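Local structure of erythrocyte membrane protein 1 (Plasmodium falciparum, 2XU0) at residues Gly183-Phe196 with Trp265-Phe279. The protein probably binds host cell surface receptors as a PfEMP1 adhesin of the varO strain, this chain being its N-terminal segment and first Duffy-binding-like domain, a rosetting domain. The protein carries 10 engineered substitutions. Residues are numbered along the deposited sequence; the frame is centred on the assembly and turned at random. Where two conformers were deposited one is given.
Sequences GNKAGICTSLARSF and WKALTCSAPYYADYF. Engineered in segment 183-196: A186 (natural residue Ser).
N184 and D277 are joined by two hydrogen bonds that use both ends of one amide. D277 N donates to N184 OD1 at 2.9 Å, in the carbonyl plane and on a lone pair, while N184 ND2 reaches the anti lone pair of D277 OD2 at 3.0 Å. The other carboxylate oxygen, D277 OD1, is hydrogen-bonded to S290 OG and G293 N. The amide and carboxylate planes lie 28° apart, and the two bonds together fix the rotation of the amide. Its placement follows from chi1 of 178°, which sets CG trans to the N184 nitrogen and carries the group across to 276-277. Next to it, K185 N, at the N-cap position, donates to Y275 O (3.0 Å). A water accepts from F279 N, donates to the backbone O of the engineered A186 and also bonds T190 OG1, bridging the segments.

An aromatic pair closes the far end, where the six-membered ring of W265 turns its edge to the face of F196 in a T-shaped pair, planes at 77° and CE3 of W265 3.5 Å from CG of F196. A193 meets the same indole edge.

Between these ends the packing is apolar. L192 and L268 run antiparallel alongside one another, CD2 of L192 meeting CG of L268, I188 CD1 rests against CG of the P273 ring, 3.9 Å away, and C189 SG lies 3.7 Å from A276 CB.

Within the Duffy-binding domain, the contact lays the start of helix 186-204 against the end of helix 249-268 and the loop leading into strand 279-281. The C189-C295 disulfide ties the helix to the chain beyond strand 287-289, and helix 154-175 packs against I188 through V173.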
loop_
_atom_site.group_PDB
_atom_site.type_symbol
_atom_site.label_atom_id
_atom_site.label_comp_id
_atom_site.label_asym_id
_atom_site.label_seq_id
_atom_site.Cartn_x
_atom_site.Cartn_y
_atom_site.Cartn_z
ATOM N N GLY A 183 9.347 -8.624 -17.800
ATOM C CA GLY A 183 9.950 -9.372 -16.701
ATOM C C GLY A 183 8.886 -10.084 -15.892
ATOM O O GLY A 183 7.700 -9.982 -16.225
ATOM N N ASN A 184 9.291 -10.828 -14.825
ATOM C CA ASN A 184 8.328 -11.481 -13.936
ATOM C C ASN A 184 7.639 -10.309 -13.211
ATOM O O ASN A 184 8.315 -9.445 -12.659
ATOM C CB ASN A 184 9.032 -12.432 -12.942
ATOM C CG ASN A 184 8.107 -13.094 -11.961
ATOM O OD1 ASN A 184 7.582 -12.449 -11.048
ATOM N ND2 ASN A 184 7.941 -14.419 -12.075
ATOM N N LYS A 185 6.315 -10.237 -13.287
ATOM C CA LYS A 185 5.544 -9.105 -12.740
ATOM C C LYS A 185 5.341 -9.200 -11.209
ATOM O O LYS A 185 4.207 -9.305 -10.719
ATOM C CB LYS A 185 4.228 -8.979 -13.515
ATOM C CG LYS A 185 4.427 -8.584 -14.980
ATOM C CD LYS A 185 3.285 -9.171 -15.812
ATOM C CE LYS A 185 3.521 -9.026 -17.291
ATOM N NZ LYS A 185 2.399 -9.581 -18.092
ATOM N N ALA A 186 6.464 -9.226 -10.460
ATOM C CA ALA A 186 6.486 -9.346 -8.991
ATOM C C ALA A 186 5.712 -8.215 -8.332
ATOM O O ALA A 186 5.091 -8.447 -7.299
ATOM C CB ALA A 186 7.912 -9.356 -8.474
ATOM N N GLY A 187 5.725 -7.035 -8.974
ATOM C CA GLY A 187 5.028 -5.826 -8.532
ATOM C C GLY A 187 3.535 -6.027 -8.361
ATOM O O GLY A 187 2.950 -5.464 -7.447
ATOM N N ILE A 188 2.918 -6.849 -9.231
ATOM C CA ILE A 188 1.487 -7.178 -9.205
ATOM C C ILE A 188 1.187 -8.043 -7.984
ATOM O O ILE A 188 0.189 -7.811 -7.304
ATOM C CB ILE A 188 1.057 -7.883 -10.534
ATOM C CG1 ILE A 188 1.222 -6.943 -11.752
ATOM C CG2 ILE A 188 -0.360 -8.468 -10.421
ATOM C CD1 ILE A 188 0.624 -7.495 -13.163
ATOM N N CYS A 189 2.042 -9.072 -7.728
ATOM C CA CYS A 189 1.923 -9.955 -6.568
ATOM C C CYS A 189 1.971 -9.113 -5.254
ATOM O O CYS A 189 1.187 -9.365 -4.350
ATOM C CB CYS A 189 3.014 -11.032 -6.606
ATOM S SG CYS A 189 2.949 -12.082 -8.089
ATOM N N THR A 190 2.848 -8.096 -5.190
ATOM C CA THR A 190 2.963 -7.160 -4.030
ATOM C C THR A 190 1.626 -6.397 -3.846
ATOM O O THR A 190 1.118 -6.331 -2.727
ATOM C CB THR A 190 4.168 -6.192 -4.225
ATOM O OG1 THR A 190 5.367 -6.966 -4.150
ATOM C CG2 THR A 190 4.241 -5.095 -3.155
ATOM N N SER A 191 1.039 -5.852 -4.956
ATOM C CA SER A 191 -0.228 -5.114 -4.843
ATOM C C SER A 191 -1.356 -6.016 -4.417
ATOM O O SER A 191 -2.182 -5.603 -3.600
ATOM C CB SER A 191 -0.557 -4.358 -6.128
ATOM O OG SER A 191 0.427 -3.360 -6.322
ATOM N N LEU A 192 -1.363 -7.282 -4.919
ATOM C CA LEU A 192 -2.324 -8.291 -4.499
ATOM C C LEU A 192 -2.150 -8.604 -3.019
ATOM O O LEU A 192 -3.144 -8.786 -2.322
ATOM C CB LEU A 192 -2.158 -9.592 -5.313
ATOM C CG LEU A 192 -2.641 -9.574 -6.789
ATOM C CD1 LEU A 192 -2.426 -10.956 -7.434
ATOM C CD2 LEU A 192 -4.093 -9.195 -6.884
ATOM N N ALA A 193 -0.909 -8.698 -2.532
ATOM C CA ALA A 193 -0.658 -8.978 -1.087
ATOM C C ALA A 193 -1.213 -7.812 -0.229
ATOM O O ALA A 193 -1.755 -8.031 0.856
ATOM C CB ALA A 193 0.820 -9.140 -0.855
ATOM N N ARG A 194 -1.151 -6.585 -0.762
ATOM C CA ARG A 194 -1.673 -5.415 -0.058
ATOM C C ARG A 194 -3.178 -5.436 0.042
ATOM O O ARG A 194 -3.700 -5.086 1.089
ATOM C CB ARG A 194 -1.176 -4.126 -0.691
ATOM C CG ARG A 194 0.298 -3.926 -0.488
ATOM C CD ARG A 194 0.667 -2.681 -1.212
ATOM N NE ARG A 194 2.046 -2.307 -0.958
ATOM C CZ ARG A 194 2.840 -1.793 -1.879
ATOM N NH1 ARG A 194 2.396 -1.609 -3.116
ATOM N NH2 ARG A 194 4.078 -1.456 -1.578
ATOM N N SER A 195 -3.881 -5.877 -1.034
ATOM C CA SER A 195 -5.334 -6.005 -1.042
ATOM C C SER A 195 -5.766 -7.164 -0.181
ATOM O O SER A 195 -6.754 -7.064 0.523
ATOM C CB SER A 195 -5.861 -6.158 -2.474
ATOM O OG SER A 195 -5.896 -4.875 -3.069
ATOM N N PHE A 196 -5.037 -8.294 -0.261
ATOM C CA PHE A 196 -5.286 -9.496 0.551
ATOM C C PHE A 196 -5.286 -9.103 2.025
ATOM O O PHE A 196 -6.166 -9.535 2.796
ATOM C CB PHE A 196 -4.150 -10.495 0.323
ATOM C CG PHE A 196 -4.217 -11.780 1.106
ATOM C CD1 PHE A 196 -5.252 -12.687 0.901
ATOM C CD2 PHE A 196 -3.167 -12.156 1.939
ATOM C CE1 PHE A 196 -5.238 -13.949 1.528
ATOM C CE2 PHE A 196 -3.161 -13.401 2.584
ATOM C CZ PHE A 196 -4.210 -14.274 2.403
ATOM N N TRP A 265 -6.576 -16.478 -0.738
ATOM C CA TRP A 265 -5.398 -16.103 -1.552
ATOM C C TRP A 265 -5.503 -16.735 -2.942
ATOM O O TRP A 265 -5.094 -16.105 -3.918
ATOM C CB TRP A 265 -4.089 -16.559 -0.889
ATOM C CG TRP A 265 -2.856 -16.201 -1.703
ATOM C CD1 TRP A 265 -2.111 -17.040 -2.477
ATOM C CD2 TRP A 265 -2.305 -14.890 -1.892
ATOM N NE1 TRP A 265 -1.160 -16.330 -3.166
ATOM C CE2 TRP A 265 -1.217 -15.017 -2.777
ATOM C CE3 TRP A 265 -2.611 -13.616 -1.369
ATOM C CZ2 TRP A 265 -0.453 -13.920 -3.177
ATOM C CZ3 TRP A 265 -1.856 -12.531 -1.771
ATOM C CH2 TRP A 265 -0.767 -12.688 -2.627
ATOM N N LYS A 266 -5.986 -18.017 -3.007
ATOM C CA LYS A 266 -6.172 -18.766 -4.264
ATOM C C LYS A 266 -7.177 -18.015 -5.140
ATOM O O LYS A 266 -6.858 -17.698 -6.268
ATOM C CB LYS A 266 -6.621 -20.217 -3.973
ATOM C CG LYS A 266 -6.543 -21.125 -5.190
ATOM C CD LYS A 266 -6.802 -22.588 -4.864
ATOM C CE LYS A 266 -6.793 -23.409 -6.139
ATOM N NZ LYS A 266 -7.182 -24.827 -5.902
ATOM N N ALA A 267 -8.347 -17.627 -4.594
ATOM C CA ALA A 267 -9.320 -16.838 -5.359
ATOM C C ALA A 267 -8.725 -15.491 -5.833
ATOM O O ALA A 267 -8.837 -15.129 -7.010
ATOM C CB ALA A 267 -10.571 -16.612 -4.525
ATOM N N LEU A 268 -8.042 -14.769 -4.923
ATOM C CA LEU A 268 -7.436 -13.483 -5.246
ATOM C C LEU A 268 -6.478 -13.540 -6.425
ATOM O O LEU A 268 -6.370 -12.565 -7.176
ATOM C CB LEU A 268 -6.740 -12.878 -3.989
ATOM C CG LEU A 268 -6.064 -11.482 -4.150
ATOM C CD1 LEU A 268 -7.106 -10.356 -4.389
ATOM C CD2 LEU A 268 -5.228 -11.159 -2.925
ATOM N N THR A 269 -5.745 -14.661 -6.556
ATOM C CA THR A 269 -4.757 -14.849 -7.624
ATOM C C THR A 269 -5.306 -15.595 -8.874
ATOM O O THR A 269 -4.523 -15.839 -9.789
ATOM C CB THR A 269 -3.516 -15.567 -7.100
ATOM O OG1 THR A 269 -3.961 -16.774 -6.486
ATOM C CG2 THR A 269 -2.689 -14.721 -6.154
ATOM N N CYS A 270 -6.623 -15.924 -8.928
ATOM C CA CYS A 270 -7.279 -16.578 -10.100
ATOM C C CYS A 270 -6.794 -15.992 -11.446
ATOM O O CYS A 270 -6.441 -16.743 -12.355
ATOM C CB CYS A 270 -8.810 -16.525 -9.998
ATOM S SG CYS A 270 -9.544 -17.657 -8.793
ATOM N N SER A 271 -6.740 -14.649 -11.547
ATOM C CA SER A 271 -6.348 -13.916 -12.762
ATOM C C SER A 271 -4.918 -13.435 -12.760
ATOM O O SER A 271 -4.542 -12.661 -13.642
ATOM C CB SER A 271 -7.268 -12.713 -12.962
ATOM O OG SER A 271 -7.213 -11.868 -11.822
ATOM N N ALA A 272 -4.124 -13.830 -11.761
ATOM C CA ALA A 272 -2.749 -13.339 -11.677
ATOM C C ALA A 272 -1.957 -13.847 -12.874
ATOM O O ALA A 272 -2.186 -14.986 -13.294
ATOM C CB ALA A 272 -2.102 -13.774 -10.362
ATOM N N PRO A 273 -1.094 -13.011 -13.495
ATOM C CA PRO A 273 -0.329 -13.488 -14.661
ATOM C C PRO A 273 0.499 -14.708 -14.312
ATOM O O PRO A 273 0.965 -14.820 -13.167
ATOM C CB PRO A 273 0.600 -12.316 -14.979
ATOM C CG PRO A 273 -0.028 -11.139 -14.346
ATOM C CD PRO A 273 -0.692 -11.642 -13.121
ATOM N N TYR A 274 0.687 -15.622 -15.292
ATOM C CA TYR A 274 1.516 -16.814 -15.083
ATOM C C TYR A 274 2.930 -16.449 -14.660
ATOM O O TYR A 274 3.440 -17.018 -13.711
ATOM C CB TYR A 274 1.556 -17.745 -16.313
ATOM C CG TYR A 274 2.357 -19.000 -16.033
ATOM C CD1 TYR A 274 1.828 -20.030 -15.254
ATOM C CD2 TYR A 274 3.679 -19.120 -16.464
ATOM C CE1 TYR A 274 2.572 -21.171 -14.962
ATOM C CE2 TYR A 274 4.435 -20.258 -16.176
ATOM C CZ TYR A 274 3.872 -21.286 -15.435
ATOM O OH TYR A 274 4.607 -22.410 -15.148
ATOM N N TYR A 275 3.545 -15.504 -15.348
ATOM C CA TYR A 275 4.901 -15.078 -15.062
ATOM C C TYR A 275 4.892 -13.918 -14.068
ATOM O O TYR A 275 5.151 -12.757 -14.403
ATOM C CB TYR A 275 5.654 -14.787 -16.366
ATOM C CG TYR A 275 5.753 -16.004 -17.273
ATOM C CD1 TYR A 275 6.721 -16.985 -17.056
ATOM C CD2 TYR A 275 4.919 -16.144 -18.385
ATOM C CE1 TYR A 275 6.839 -18.090 -17.903
ATOM C CE2 TYR A 275 5.018 -17.253 -19.235
ATOM C CZ TYR A 275 5.980 -18.225 -18.989
ATOM O OH TYR A 275 6.097 -19.323 -19.815
ATOM N N ALA A 276 4.499 -14.250 -12.839
ATOM C CA ALA A 276 4.423 -13.328 -11.697
ATOM C C ALA A 276 4.537 -14.146 -10.430
ATOM O O ALA A 276 3.797 -15.110 -10.226
ATOM C CB ALA A 276 3.121 -12.539 -11.716
ATOM N N ASP A 277 5.490 -13.788 -9.592
ATOM C CA ASP A 277 5.677 -14.509 -8.333
ATOM C C ASP A 277 5.946 -13.530 -7.208
ATOM O O ASP A 277 6.461 -12.437 -7.463
ATOM C CB ASP A 277 6.834 -15.535 -8.448
ATOM C CG ASP A 277 6.461 -16.736 -9.292
ATOM O OD1 ASP A 277 5.792 -17.653 -8.758
ATOM O OD2 ASP A 277 6.718 -16.698 -10.516
ATOM N N TYR A 278 5.589 -13.905 -5.974
ATOM C CA TYR A 278 5.853 -13.026 -4.828
ATOM C C TYR A 278 7.270 -13.273 -4.324
ATOM O O TYR A 278 7.662 -14.426 -4.112
ATOM C CB TYR A 278 4.842 -13.279 -3.696
ATOM C CG TYR A 278 4.889 -12.223 -2.607
ATOM C CD1 TYR A 278 4.445 -10.926 -2.850
ATOM C CD2 TYR A 278 5.368 -12.522 -1.337
ATOM C CE1 TYR A 278 4.506 -9.946 -1.866
ATOM C CE2 TYR A 278 5.378 -11.560 -0.323
ATOM C CZ TYR A 278 4.942 -10.271 -0.597
ATOM O OH TYR A 278 5.025 -9.266 0.333
ATOM N N PHE A 279 8.030 -12.204 -4.122
ATOM C CA PHE A 279 9.385 -12.348 -3.615
ATOM C C PHE A 279 9.547 -11.547 -2.346
ATOM O O PHE A 279 9.098 -10.397 -2.273
ATOM C CB PHE A 279 10.428 -11.851 -4.642
ATOM C CG PHE A 279 10.498 -12.580 -5.960
ATOM C CD1 PHE A 279 11.530 -13.469 -6.227
ATOM C CD2 PHE A 279 9.569 -12.324 -6.966
ATOM C CE1 PHE A 279 11.630 -14.093 -7.476
ATOM C CE2 PHE A 279 9.658 -12.966 -8.208
ATOM C CZ PHE A 279 10.686 -13.852 -8.451
HETATM O O HOH W 1 6.663 -9.553 -4.889
#